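Local coordinates for protein pyridoxamine 5-phosphate-dependent dehydrase (Escherichia coli, PDB 3B8X) that removes the C3'-hydroxyl from GDP-4-keto-6-deoxy-D-mannose in a pyridoxal phosphate-dependent transamination-deoxygenation on the way to L-colitose of the O-antigen, at residues 63-68 against 157-162; 83-88 against 92-97; 280-285 against 304-309; 289-294 against 314-319. The protein carries 1 engineered substitution. All coordinates share one frame; numbering follows the deposited sequence.

Contact 1: 63-68 against 157-162; sequences LLMIAA and ILLEDN. With G4M ([(2R,3S,4R,5R)-5-(2-amino-6-oxo-1,6-dihydro-9H-purin-9-yl)-3,4-dihydroxytetrahydrofuran-2-yl]methyl (2R,3S,4S,5S,6R)-3,4-dihydroxy-5-[({3-hydroxy-2-methyl-5-[(phosphonooxy)methyl]pyridin-4-yl}methyl)amino]-6-methyltetrahydro-2H-pyran-2-yl dihydrogen diphosphate), chain O.
Met65 leaves helix 58-68 extended through its first two torsions, CG trans to the backbone N (chi1 177°), then bends at the last, and this carries the thioether over Leu159 of strand 157-161. In Leu159, chi1 of -65° sets CG beside the backbone N, and with chi2 at 171° the fork turns CD2 to Met65 and CD1 to Ile66. Its CD2 lies 4.0 Å from Met65 SD as the two side chains slide past each other in opposite directions, while its CD1 reaches Ile66 CD1 at 4.1 Å, the isoleucine crossing at about a right angle. Beyond the leucine, the methyl CE of Met65 touches the carbonyl O of Glu160 at 3.9 Å. A long, unbranched methionine suits the 10.3 Å between the axes of helix and strand; Leu133 on strand 129-135 and Thr183 on strand 181-185 also touch Met65. Glu160 starts out on the far side of the strand, where its carboxylate takes the backbone N-H groups of Gly176, Phe178 and Gly179. Asp161, next in line, puts OD2 2.7 Å from the pyridine nitrogen N1L of the bound cofactor-sugar adduct, and Thr93 and Asn62 also hydrogen-bond to that oxygen. Such an aspartate is a hallmark of fold-type I pyridoxal phosphate enzymes: its negative charge probably keeps the ring nitrogen protonated, strengthening the cofactor as an electron sink.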
# COMPACT_ATOMS: atom_id res chain seq x y z
N LEU B 63 2.95 7.47 3.81
CA LEU B 63 1.73 7.15 4.53
C LEU B 63 2.06 6.73 5.97
O LEU B 63 1.50 7.25 6.94
CB LEU B 63 0.89 6.09 3.82
CG LEU B 63 -0.43 5.65 4.44
CD1 LEU B 63 -1.52 6.68 4.37
CD2 LEU B 63 -0.83 4.40 3.70
N LEU B 64 3.01 5.81 6.09
CA LEU B 64 3.45 5.35 7.42
C LEU B 64 4.12 6.44 8.23
O LEU B 64 4.04 6.41 9.46
CB LEU B 64 4.37 4.12 7.32
CG LEU B 64 3.77 2.79 6.79
CD1 LEU B 64 4.45 1.52 7.25
CD2 LEU B 64 2.30 2.66 7.04
N MET B 65 4.87 7.33 7.57
CA MET B 65 5.55 8.41 8.29
C MET B 65 4.53 9.23 9.07
O MET B 65 4.68 9.45 10.27
CB MET B 65 6.37 9.30 7.36
CG MET B 65 6.99 10.40 8.08
SD MET B 65 8.16 11.29 7.02
CE MET B 65 7.13 11.97 5.68
N ILE B 66 3.47 9.66 8.39
CA ILE B 66 2.38 10.43 9.04
C ILE B 66 1.60 9.61 10.08
O ILE B 66 1.31 10.03 11.19
CB ILE B 66 1.38 10.97 7.96
CG1 ILE B 66 2.15 11.83 6.97
CG2 ILE B 66 0.26 11.75 8.61
CD1 ILE B 66 3.00 12.91 7.66
N ALA B 67 1.20 8.42 9.69
CA ALA B 67 0.43 7.59 10.61
C ALA B 67 1.13 7.32 11.93
O ALA B 67 0.54 7.35 13.01
CB ALA B 67 0.12 6.30 9.93
N ALA B 68 2.40 6.95 11.85
CA ALA B 68 3.11 6.65 13.08
C ALA B 68 3.01 7.73 14.14
O ALA B 68 3.01 7.42 15.31
CB ALA B 68 4.54 6.35 12.77
N ILE B 157 7.67 19.32 14.81
CA ILE B 157 8.36 18.17 14.27
C ILE B 157 8.80 18.48 12.83
O ILE B 157 8.03 19.06 12.02
CB ILE B 157 7.43 16.96 14.19
CG1 ILE B 157 6.98 16.52 15.58
CG2 ILE B 157 8.12 15.83 13.44
CD1 ILE B 157 5.53 16.06 15.61
N LEU B 158 10.00 17.99 12.49
CA LEU B 158 10.51 18.13 11.14
C LEU B 158 10.49 16.75 10.48
O LEU B 158 11.05 15.76 11.04
CB LEU B 158 11.96 18.62 11.18
CG LEU B 158 12.71 18.69 9.86
CD1 LEU B 158 12.08 19.72 8.92
CD2 LEU B 158 14.17 18.93 10.06
N LEU B 159 9.87 16.71 9.29
CA LEU B 159 9.82 15.45 8.52
C LEU B 159 10.43 15.76 7.18
O LEU B 159 10.36 16.89 6.78
CB LEU B 159 8.38 15.09 8.24
CG LEU B 159 7.71 14.80 9.60
CD1 LEU B 159 6.22 14.65 9.42
CD2 LEU B 159 8.38 13.60 10.27
N GLU B 160 10.98 14.78 6.46
CA GLU B 160 11.47 15.07 5.11
C GLU B 160 10.85 14.04 4.21
O GLU B 160 10.78 12.87 4.56
CB GLU B 160 12.96 14.79 5.00
CG GLU B 160 13.89 15.89 5.48
CD GLU B 160 15.34 15.44 5.46
OE1 GLU B 160 16.01 15.56 4.42
OE2 GLU B 160 15.81 14.88 6.48
N ASP B 161 10.39 14.48 3.05
CA ASP B 161 9.94 13.53 2.05
C ASP B 161 11.19 13.57 1.15
O ASP B 161 11.47 14.60 0.54
CB ASP B 161 8.69 14.04 1.29
CG ASP B 161 8.39 13.20 0.02
OD1 ASP B 161 9.35 12.53 -0.42
OD2 ASP B 161 7.23 13.20 -0.52
N ASN B 162 12.02 12.53 1.22
CA ASN B 162 13.22 12.46 0.42
C ASN B 162 13.16 11.50 -0.78
O ASN B 162 14.18 11.03 -1.27
CB ASN B 162 14.45 12.07 1.25
CG ASN B 162 15.77 12.63 0.64
OD1 ASN B 162 15.84 13.79 0.20
ND2 ASN B 162 16.82 11.82 0.63
OP3 G4M O . 6.61 6.64 -6.72
PL G4M O . 6.70 6.35 -5.16
OP1 G4M O . 5.29 5.86 -4.53
OP2 G4M O . 7.81 5.22 -4.90
OP4 G4M O . 7.25 7.69 -4.41
C5B G4M O . 6.21 8.61 -4.34
C5L G4M O . 6.81 9.95 -4.20
C6L G4M O . 6.78 10.59 -2.97
N1L G4M O . 7.26 11.80 -2.84
C2L G4M O . 7.79 12.48 -3.84
C2A G4M O . 8.27 13.89 -3.63
C3L G4M O . 7.91 11.92 -5.11
O3L G4M O . 8.40 12.69 -6.10
C4L G4M O . 7.43 10.58 -5.29
C4A G4M O . 7.49 9.94 -6.54
N4A G4M O . 7.91 10.60 -7.57
C4G G4M O . 8.07 9.91 -8.80
C5G G4M O . 7.79 10.80 -9.99
C6G G4M O . 8.58 12.11 -9.87
O5G G4M O . 8.36 10.06 -11.06
C3G G4M O . 7.11 8.71 -8.92
O3G G4M O . 7.87 7.53 -8.71
C2G G4M O . 6.51 8.66 -10.35
O2G G4M O . 5.91 7.39 -10.63
C1G G4M O . 7.58 8.92 -11.39
O1G G4M O . 6.88 9.32 -12.56
P2 G4M O . 7.42 8.84 -13.98
O3P G4M O . 9.01 9.08 -14.08
O4P G4M O . 6.76 9.80 -15.10
OPP G4M O . 6.99 7.28 -14.02
P G4M O . 7.15 6.61 -15.47
O1P G4M O . 6.45 7.30 -16.75
O2P G4M O . 6.46 5.20 -15.18
O5' G4M O . 8.66 6.18 -15.68
C5' G4M O . 9.39 7.20 -16.32
C4' G4M O . 10.12 6.57 -17.49
O4' G4M O . 10.66 5.27 -17.09
C3' G4M O . 9.12 6.28 -18.64
O3' G4M O . 9.86 6.41 -19.85
C2' G4M O . 8.69 4.82 -18.38
O2' G4M O . 8.36 4.22 -19.64
C1' G4M O . 10.00 4.25 -17.87
N9 G4M O . 9.79 3.04 -17.06
C8 G4M O . 9.16 3.00 -15.86
N7 G4M O . 9.20 1.76 -15.43
C4 G4M O . 10.25 1.79 -17.37
C5 G4M O . 9.87 0.94 -16.30
C6 G4M O . 10.24 -0.45 -16.35
O6 G4M O . 9.96 -1.25 -15.47
N3 G4M O . 10.93 1.29 -18.41
C2 G4M O . 11.24 0.00 -18.44
N1 G4M O . 10.92 -0.87 -17.44
N2 G4M O . 11.92 -0.48 -19.52

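Contact 2: 83-88 against 92-97; sequences IIVPAV and TTYYPL. With G4M ([(2R,3S,4R,5R)-5-(2-amino-6-oxo-1,6-dihydro-9H-purin-9-yl)-3,4-dihydroxytetrahydrofuran-2-yl]methyl (2R,3S,4S,5S,6R)-3,4-dihydroxy-5-[({3-hydroxy-2-methyl-5-[(phosphonooxy)methyl]pyridin-4-yl}methyl)amino]-6-methyltetrahydro-2H-pyran-2-yl dihydrogen diphosphate), chain O.
This is a buried helix-on-sheet contact, in which helix 91-99 turns back over strand 82-86, the strand that leads into it, at 163° between their directions. Leu97 supplies the apolar half. Its CD1 sits 3.6 Å from Val85 CG1 and also reaches Ile83 CG2 at 4.1 Å, crossing the isoleucine at about a right angle. The beta-branched Ile83 and Val85 both point toward the helix, as suits neighbours-but-one on a strand, and their short, stiff branches give it a firm surface. Val85 CG2, held between the backbone N and the carbonyl carbon, meets the edge of the Tyr94 ring, 3.6 Å from CE1. Strand, helix and the following strand 103-107 make a beta-alpha-beta unit of the large sheet in this aminotransferase fold, and Val104 on that third strand touches both Val85 and Leu97. Tyr94 adds the polar half: its CG lies trans to the carbonyl carbon (chi1 -56°), and its hydroxyl donates to Pro86 O across 2.7 Å. The donor is tilted 34° from the carbonyl plane. This bond ties down the buried Pro86, last residue of the strand, and fixes the ring's outer end, while Phe340 stacks on the ring. At the start of the segment Thr92 OG1 lies 3.7 Å from C5B of the bound adduct, and Thr93 OG1 lies 3.8 Å from its pyridine nitrogen N1L.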
# COMPACT_ATOMS: atom_id res chain seq x y z
N ILE B 83 0.26 21.32 9.98
CA ILE B 83 1.47 20.90 9.28
C ILE B 83 1.64 21.78 8.02
O ILE B 83 0.68 21.99 7.24
CB ILE B 83 1.51 19.36 8.96
CG1 ILE B 83 2.82 18.98 8.26
CG2 ILE B 83 0.37 18.93 8.07
CD1 ILE B 83 3.42 17.66 8.70
N ILE B 84 2.85 22.33 7.85
CA ILE B 84 3.19 23.20 6.72
C ILE B 84 3.95 22.33 5.70
O ILE B 84 4.76 21.48 6.06
CB ILE B 84 4.21 24.28 7.20
CG1 ILE B 84 3.53 25.35 8.07
CG2 ILE B 84 4.96 24.92 6.03
CD1 ILE B 84 4.54 26.19 8.83
N VAL B 85 3.66 22.53 4.42
CA VAL B 85 4.33 21.80 3.35
C VAL B 85 4.53 22.83 2.23
O VAL B 85 3.74 23.78 2.13
CB VAL B 85 3.38 20.76 2.70
CG1 VAL B 85 3.17 19.59 3.63
CG2 VAL B 85 2.06 21.40 2.35
N PRO B 86 5.52 22.60 1.36
CA PRO B 86 5.72 23.46 0.18
C PRO B 86 4.59 23.20 -0.81
O PRO B 86 3.88 22.19 -0.74
CB PRO B 86 7.06 22.97 -0.40
CG PRO B 86 7.11 21.52 0.01
CD PRO B 86 6.53 21.52 1.42
N ALA B 87 4.41 24.14 -1.72
CA ALA B 87 3.35 24.17 -2.71
C ALA B 87 3.59 23.21 -3.85
O ALA B 87 2.70 22.99 -4.65
CB ALA B 87 3.18 25.60 -3.27
N VAL B 88 4.83 22.75 -4.01
CA VAL B 88 5.11 21.90 -5.16
C VAL B 88 5.80 20.69 -4.65
O VAL B 88 6.77 20.80 -3.89
CB VAL B 88 6.13 22.54 -6.15
CG1 VAL B 88 6.49 21.54 -7.33
CG2 VAL B 88 5.61 23.92 -6.65
N THR B 92 1.34 12.23 -3.36
CA THR B 92 1.39 11.42 -2.15
C THR B 92 2.23 12.01 -1.01
O THR B 92 2.31 11.42 0.05
CB THR B 92 1.68 9.92 -2.40
OG1 THR B 92 2.99 9.75 -2.95
CG2 THR B 92 0.63 9.28 -3.30
N THR B 93 2.82 13.18 -1.22
CA THR B 93 3.40 13.94 -0.12
C THR B 93 2.16 14.49 0.64
O THR B 93 2.06 14.44 1.89
CB THR B 93 4.17 15.16 -0.59
OG1 THR B 93 5.22 14.72 -1.45
CG2 THR B 93 4.82 15.82 0.64
N TYR B 94 1.17 14.95 -0.12
CA TYR B 94 -0.05 15.55 0.44
C TYR B 94 -1.20 14.68 1.00
O TYR B 94 -1.85 15.03 2.01
CB TYR B 94 -0.64 16.48 -0.62
CG TYR B 94 0.35 17.52 -1.09
CD1 TYR B 94 0.87 18.46 -0.21
CD2 TYR B 94 0.80 17.52 -2.40
CE1 TYR B 94 1.82 19.37 -0.65
CE2 TYR B 94 1.71 18.44 -2.87
CZ TYR B 94 2.20 19.37 -1.98
OH TYR B 94 3.14 20.28 -2.45
N TYR B 95 -1.51 13.57 0.33
CA TYR B 95 -2.69 12.77 0.71
C TYR B 95 -2.72 12.26 2.14
O TYR B 95 -3.78 12.29 2.79
CB TYR B 95 -2.97 11.65 -0.30
CG TYR B 95 -3.13 12.04 -1.79
CD1 TYR B 95 -3.69 13.26 -2.21
CD2 TYR B 95 -2.69 11.17 -2.78
CE1 TYR B 95 -3.83 13.56 -3.58
CE2 TYR B 95 -2.84 11.46 -4.12
CZ TYR B 95 -3.39 12.66 -4.52
OH TYR B 95 -3.56 12.87 -5.87
N PRO B 96 -1.61 11.66 2.59
CA PRO B 96 -1.61 11.09 3.94
C PRO B 96 -1.98 12.22 4.92
O PRO B 96 -2.48 12.00 6.00
CB PRO B 96 -0.14 10.65 4.15
CG PRO B 96 0.43 10.50 2.75
CD PRO B 96 -0.33 11.48 1.87
N LEU B 97 -1.75 13.47 4.53
CA LEU B 97 -2.02 14.55 5.46
C LEU B 97 -3.50 14.64 5.62
O LEU B 97 -4.03 14.69 6.73
CB LEU B 97 -1.41 15.86 4.95
CG LEU B 97 0.09 15.89 4.63
CD1 LEU B 97 0.50 17.32 4.30
CD2 LEU B 97 0.94 15.36 5.81
OP3 G4M O . 6.61 6.64 -6.72
PL G4M O . 6.70 6.35 -5.16
OP1 G4M O . 5.29 5.86 -4.53
OP2 G4M O . 7.81 5.22 -4.90
OP4 G4M O . 7.25 7.69 -4.41
C5B G4M O . 6.21 8.61 -4.34
C5L G4M O . 6.81 9.95 -4.20
C6L G4M O . 6.78 10.59 -2.97
N1L G4M O . 7.26 11.80 -2.84
C2L G4M O . 7.79 12.48 -3.84
C2A G4M O . 8.27 13.89 -3.63
C3L G4M O . 7.91 11.92 -5.11
O3L G4M O . 8.40 12.69 -6.10
C4L G4M O . 7.43 10.58 -5.29
C4A G4M O . 7.49 9.94 -6.54
N4A G4M O . 7.91 10.60 -7.57
C4G G4M O . 8.07 9.91 -8.80
C5G G4M O . 7.79 10.80 -9.99
C6G G4M O . 8.58 12.11 -9.87
O5G G4M O . 8.36 10.06 -11.06
C3G G4M O . 7.11 8.71 -8.92
O3G G4M O . 7.87 7.53 -8.71
C2G G4M O . 6.51 8.66 -10.35
O2G G4M O . 5.91 7.39 -10.63
C1G G4M O . 7.58 8.92 -11.39
O1G G4M O . 6.88 9.32 -12.56
P2 G4M O . 7.42 8.84 -13.98
O3P G4M O . 9.01 9.08 -14.08
O4P G4M O . 6.76 9.80 -15.10
OPP G4M O . 6.99 7.28 -14.02
P G4M O . 7.15 6.61 -15.47
O1P G4M O . 6.45 7.30 -16.75
O2P G4M O . 6.46 5.20 -15.18
O5' G4M O . 8.66 6.18 -15.68
C5' G4M O . 9.39 7.20 -16.32
C4' G4M O . 10.12 6.57 -17.49
O4' G4M O . 10.66 5.27 -17.09
C3' G4M O . 9.12 6.28 -18.64
O3' G4M O . 9.86 6.41 -19.85
C2' G4M O . 8.69 4.82 -18.38
O2' G4M O . 8.36 4.22 -19.64
C1' G4M O . 10.00 4.25 -17.87
N9 G4M O . 9.79 3.04 -17.06
C8 G4M O . 9.16 3.00 -15.86
N7 G4M O . 9.20 1.76 -15.43
C4 G4M O . 10.25 1.79 -17.37
C5 G4M O . 9.87 0.94 -16.30
C6 G4M O . 10.24 -0.45 -16.35
O6 G4M O . 9.96 -1.25 -15.47
N3 G4M O . 10.93 1.29 -18.41
C2 G4M O . 11.24 0.00 -18.44
N1 G4M O . 10.92 -0.87 -17.44
N2 G4M O . 11.92 -0.48 -19.52

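Contact 3: 280-285 against 304-309; sequences EYFLDK and FGFSFI
Phe282 and Phe306 lie face to face in an offset stack, ring centres 4.2 Å apart and planes 18° from parallel, the tight heart of this contact between helix 255-286 and strand 305-310. The two side chains slide past each other in opposite directions, so each CB rides over the other's ring: Phe306 CB is 3.9 Å from the centroid of the Phe282 ring, and Phe282 CB is 4.1 Å from that of Phe306. The opposed first torsions suit this overlap, with CG trans to the backbone N in Phe282 (chi1 172°) but beside it in Phe306. Phe308, two residues along the strand, closes on the rim of the Phe282 ring, its CZ 3.4 Å from Phe282 CE1, with the planes inclined at 54°. Leu385 of helix 379-388 touches both Phe282 and Phe308, adding aliphatic cover to the aromatic cluster. The loose side is that of Glu280 and Asp284, which are exposed and leave the strand alone, Asp284 pairing with Lys287 by a salt bridge. Tyr281 turns instead to helix 379-388, its hydroxyl hydrogen-bonded to Asp383. Glu280 and Asp284 thus face water, while Phe282 turns its ring to the strand. With no polar side-chain group meeting another across it, the contact is held by dispersion, CH-pi contacts and the exclusion of water.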
# COMPACT_ATOMS: atom_id res chain seq x y z
N GLU B 280 27.13 18.98 -13.89
CA GLU B 280 28.14 19.99 -14.09
C GLU B 280 28.17 20.46 -15.53
O GLU B 280 28.20 21.65 -15.81
CB GLU B 280 29.50 19.42 -13.71
CG GLU B 280 30.68 20.20 -14.21
CD GLU B 280 31.95 19.45 -13.90
OE1 GLU B 280 32.29 18.49 -14.63
OE2 GLU B 280 32.56 19.76 -12.86
N TYR B 281 28.12 19.51 -16.45
CA TYR B 281 28.12 19.83 -17.87
C TYR B 281 26.84 20.59 -18.25
O TYR B 281 26.84 21.62 -18.94
CB TYR B 281 28.22 18.51 -18.63
CG TYR B 281 28.47 18.71 -20.09
CD1 TYR B 281 29.66 19.27 -20.50
CD2 TYR B 281 27.49 18.43 -21.05
CE1 TYR B 281 29.93 19.49 -21.83
CE2 TYR B 281 27.73 18.66 -22.37
CZ TYR B 281 28.97 19.19 -22.76
OH TYR B 281 29.25 19.40 -24.10
N PHE B 282 25.72 20.08 -17.76
CA PHE B 282 24.42 20.72 -17.99
C PHE B 282 24.45 22.22 -17.59
O PHE B 282 24.08 23.11 -18.38
CB PHE B 282 23.35 19.99 -17.14
CG PHE B 282 22.00 20.68 -17.14
CD1 PHE B 282 21.21 20.68 -18.29
CD2 PHE B 282 21.55 21.34 -16.01
CE1 PHE B 282 19.96 21.34 -18.31
CE2 PHE B 282 20.32 22.02 -16.00
CZ PHE B 282 19.53 22.04 -17.16
N LEU B 283 24.91 22.48 -16.36
CA LEU B 283 24.98 23.84 -15.86
C LEU B 283 25.92 24.68 -16.72
O LEU B 283 25.63 25.84 -17.05
CB LEU B 283 25.42 23.88 -14.39
CG LEU B 283 24.37 23.33 -13.41
CD1 LEU B 283 24.85 23.25 -11.95
CD2 LEU B 283 22.96 24.01 -13.53
N ASP B 284 27.04 24.09 -17.10
CA ASP B 284 27.99 24.83 -17.90
C ASP B 284 27.34 25.12 -19.25
O ASP B 284 27.48 26.19 -19.84
CB ASP B 284 29.27 24.03 -18.08
CG ASP B 284 30.08 24.49 -19.26
OD1 ASP B 284 30.38 25.71 -19.33
OD2 ASP B 284 30.41 23.65 -20.12
N LYS B 285 26.56 24.17 -19.74
CA LYS B 285 25.92 24.41 -21.02
C LYS B 285 24.70 25.35 -21.08
O LYS B 285 24.37 25.90 -22.14
CB LYS B 285 25.55 23.06 -21.63
CG LYS B 285 26.74 22.33 -22.12
CD LYS B 285 26.54 22.18 -23.60
CE LYS B 285 27.70 22.71 -24.38
NZ LYS B 285 27.42 22.38 -25.80
N PHE B 304 18.06 14.77 -9.53
CA PHE B 304 17.15 13.72 -9.96
C PHE B 304 16.85 13.90 -11.45
O PHE B 304 16.73 12.94 -12.21
CB PHE B 304 15.89 13.84 -9.10
CG PHE B 304 14.76 12.97 -9.55
CD1 PHE B 304 14.60 11.69 -9.03
CD2 PHE B 304 13.84 13.47 -10.46
CE1 PHE B 304 13.53 10.89 -9.43
CE2 PHE B 304 12.78 12.71 -10.90
CZ PHE B 304 12.61 11.40 -10.38
N GLY B 305 16.70 15.16 -11.83
CA GLY B 305 16.42 15.55 -13.21
C GLY B 305 16.88 16.98 -13.41
O GLY B 305 17.34 17.62 -12.48
N PHE B 306 16.71 17.49 -14.62
CA PHE B 306 17.12 18.84 -14.98
C PHE B 306 15.93 19.74 -15.27
O PHE B 306 15.32 19.66 -16.36
CB PHE B 306 17.99 18.72 -16.24
CG PHE B 306 19.28 18.04 -15.98
CD1 PHE B 306 19.71 16.99 -16.80
CD2 PHE B 306 20.05 18.42 -14.88
CE1 PHE B 306 20.96 16.40 -16.58
CE2 PHE B 306 21.29 17.82 -14.62
CZ PHE B 306 21.71 16.78 -15.45
N SER B 307 15.64 20.67 -14.35
CA SER B 307 14.51 21.55 -14.52
C SER B 307 14.87 22.78 -15.34
O SER B 307 16.02 23.20 -15.39
CB SER B 307 14.05 22.04 -13.15
OG SER B 307 15.05 22.86 -12.56
N PHE B 308 13.83 23.35 -15.95
CA PHE B 308 13.90 24.62 -16.69
C PHE B 308 12.68 25.43 -16.32
O PHE B 308 11.61 24.88 -16.04
CB PHE B 308 13.78 24.40 -18.18
CG PHE B 308 14.96 23.75 -18.78
CD1 PHE B 308 14.82 22.54 -19.42
CD2 PHE B 308 16.21 24.35 -18.69
CE1 PHE B 308 15.89 21.93 -20.00
CE2 PHE B 308 17.31 23.71 -19.26
CZ PHE B 308 17.14 22.49 -19.91
N ILE B 309 12.87 26.75 -16.30
CA ILE B 309 11.79 27.69 -16.05
C ILE B 309 12.01 28.85 -17.03
O ILE B 309 13.11 29.42 -17.12
CB ILE B 309 11.69 28.16 -14.56
CG1 ILE B 309 10.99 27.08 -13.75
CG2 ILE B 309 10.71 29.35 -14.45
CD1 ILE B 309 11.35 27.10 -12.32

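Contact 4: 289-294 against 314-319; sequences HPYLDV and SGVIRK
Tyr291 receives Val316 over one face of its ring: CG2 stands 4.2 Å from the ring centroid, 24° off the normal, and comes within 3.8 Å of Tyr291 CG. The other valine methyl, CG1, lies farther along the ring at 4.0 Å from Tyr291 CD1, so the branched side chain spreads over one side of the phenol and crosses it at about a right angle. Beside them the short Ser314 allows close approach of the backbones, its CB 3.8 Å from Tyr291 CB. The next shell sets the ring. With Tyr291 CG between the backbone N and the carbonyl carbon (chi1 59°), the phenol stands between valine and imidazole, His289 CE1 lying over its opposite face. His289 in turn accepts the N-H of Tyr291 on ND1, at 3.1 Å and nearly straight (168°), and Leu292 N adds a weak bond to the same nitrogen. On the other segment, Val316 N makes a weak bond to Ser314 OG across the turn at Gly315, whose positive phi suits a residue without a side chain. Farther out, the Tyr291 hydroxyl hydrogen-bonds to O of Lys390, the C-terminal residue, and His289 NE2 to the carbonyl O of Leu389. This surface packing lies where edge strand 292-293 begins beside strand 305-310 and helix 318-328 is about to start; Leu321 of that helix touches Tyr291, Leu292 and Val316.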
# COMPACT_ATOMS: atom_id res chain seq x y z
N HIS B 289 21.59 30.76 -20.39
CA HIS B 289 20.58 30.57 -21.37
C HIS B 289 19.76 31.84 -21.48
O HIS B 289 19.48 32.50 -20.46
CB HIS B 289 19.72 29.34 -21.05
CG HIS B 289 18.99 28.81 -22.24
ND1 HIS B 289 17.86 29.42 -22.73
CD2 HIS B 289 19.27 27.79 -23.08
CE1 HIS B 289 17.43 28.75 -23.79
NE2 HIS B 289 18.27 27.77 -24.03
N PRO B 290 19.45 32.22 -22.72
CA PRO B 290 18.72 33.45 -22.99
C PRO B 290 17.28 33.41 -22.54
O PRO B 290 16.68 34.46 -22.38
CB PRO B 290 18.75 33.58 -24.52
CG PRO B 290 18.84 32.16 -24.99
CD PRO B 290 19.81 31.54 -23.99
N TYR B 291 16.68 32.24 -22.41
CA TYR B 291 15.27 32.24 -22.00
C TYR B 291 14.87 31.20 -20.97
O TYR B 291 13.67 31.03 -20.69
CB TYR B 291 14.32 32.25 -23.20
CG TYR B 291 14.47 31.07 -24.13
CD1 TYR B 291 13.89 29.83 -23.84
CD2 TYR B 291 15.16 31.20 -25.33
CE1 TYR B 291 13.97 28.75 -24.74
CE2 TYR B 291 15.31 30.11 -26.22
CZ TYR B 291 14.68 28.92 -25.93
OH TYR B 291 14.83 27.88 -26.80
N LEU B 292 15.85 30.48 -20.45
CA LEU B 292 15.52 29.46 -19.47
C LEU B 292 16.38 29.53 -18.22
O LEU B 292 17.61 29.62 -18.36
CB LEU B 292 15.67 28.07 -20.07
CG LEU B 292 14.90 27.70 -21.34
CD1 LEU B 292 15.45 26.34 -21.85
CD2 LEU B 292 13.50 27.54 -20.99
N ASP B 293 15.73 29.45 -17.05
CA ASP B 293 16.48 29.40 -15.79
C ASP B 293 16.62 27.96 -15.34
O ASP B 293 15.75 27.13 -15.60
CB ASP B 293 15.76 30.17 -14.68
CG ASP B 293 15.98 31.66 -14.79
OD1 ASP B 293 17.17 32.04 -14.89
OD2 ASP B 293 14.98 32.43 -14.85
N VAL B 294 17.73 27.64 -14.68
CA VAL B 294 17.90 26.28 -14.18
C VAL B 294 17.79 26.23 -12.64
O VAL B 294 17.55 27.26 -11.97
CB VAL B 294 19.26 25.70 -14.63
CG1 VAL B 294 19.32 25.65 -16.20
CG2 VAL B 294 20.41 26.54 -14.10
N SER B 314 9.96 36.52 -21.87
CA SER B 314 10.73 35.93 -22.96
C SER B 314 9.90 35.73 -24.22
O SER B 314 10.44 35.61 -25.32
CB SER B 314 11.46 34.64 -22.53
OG SER B 314 10.69 33.51 -22.88
N GLY B 315 8.58 35.76 -24.08
CA GLY B 315 7.76 35.53 -25.28
C GLY B 315 7.88 34.07 -25.75
O GLY B 315 7.56 33.73 -26.89
N VAL B 316 8.38 33.22 -24.86
CA VAL B 316 8.53 31.79 -25.14
C VAL B 316 7.44 31.02 -24.41
O VAL B 316 7.15 31.26 -23.23
CB VAL B 316 9.92 31.27 -24.71
CG1 VAL B 316 10.03 29.76 -24.98
CG2 VAL B 316 11.01 32.08 -25.41
N ILE B 317 6.81 30.10 -25.13
CA ILE B 317 5.70 29.31 -24.60
C ILE B 317 6.06 27.87 -24.27
O ILE B 317 6.45 27.10 -25.15
CB ILE B 317 4.57 29.22 -25.65
CG1 ILE B 317 3.96 30.61 -25.90
CG2 ILE B 317 3.53 28.17 -25.23
CD1 ILE B 317 4.64 31.39 -27.01
N ARG B 318 5.78 27.46 -23.03
CA ARG B 318 6.03 26.06 -22.66
C ARG B 318 5.58 25.03 -23.69
O ARG B 318 6.39 24.20 -24.15
CB ARG B 318 5.46 25.71 -21.28
CG ARG B 318 6.19 24.52 -20.75
CD ARG B 318 5.56 23.93 -19.52
NE ARG B 318 4.10 24.04 -19.40
CZ ARG B 318 3.54 23.99 -18.19
NH1 ARG B 318 4.32 23.89 -17.12
NH2 ARG B 318 2.22 24.10 -18.02
N LYS B 319 4.31 25.05 -24.06
CA LYS B 319 3.84 24.09 -25.04
C LYS B 319 4.83 23.97 -26.22
O LYS B 319 5.11 22.88 -26.71
CB LYS B 319 2.44 24.42 -25.53
CG LYS B 319 1.37 23.49 -24.98
CD LYS B 319 0.59 22.81 -26.10
CE LYS B 319 0.15 21.39 -25.71
NZ LYS B 319 -1.28 21.05 -26.03

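From the N terminus, contact 1 opens on helix 58-68 and closes some ninety residues later on strand 157-161. Contact 2 is nested within that loop, a short turn from strand 82-86 into helix 91-99. Both pack helices on the large mixed sheet and meet at the bound adduct, and Ile66 of contact 1 packs on Leu97 of contact 2. Contacts 3 and 4 come after contact 1 has closed; they cross, contact 3 closing on strand 305-310 before contact 4 closes at 314-319. They share the small antiparallel sheet, in which strands 292-293 and 305-310 are neighbours, and contact 4 brings in the approach to helix 318-328. The centres of contacts 1 and 3 lie about 29 Å apart.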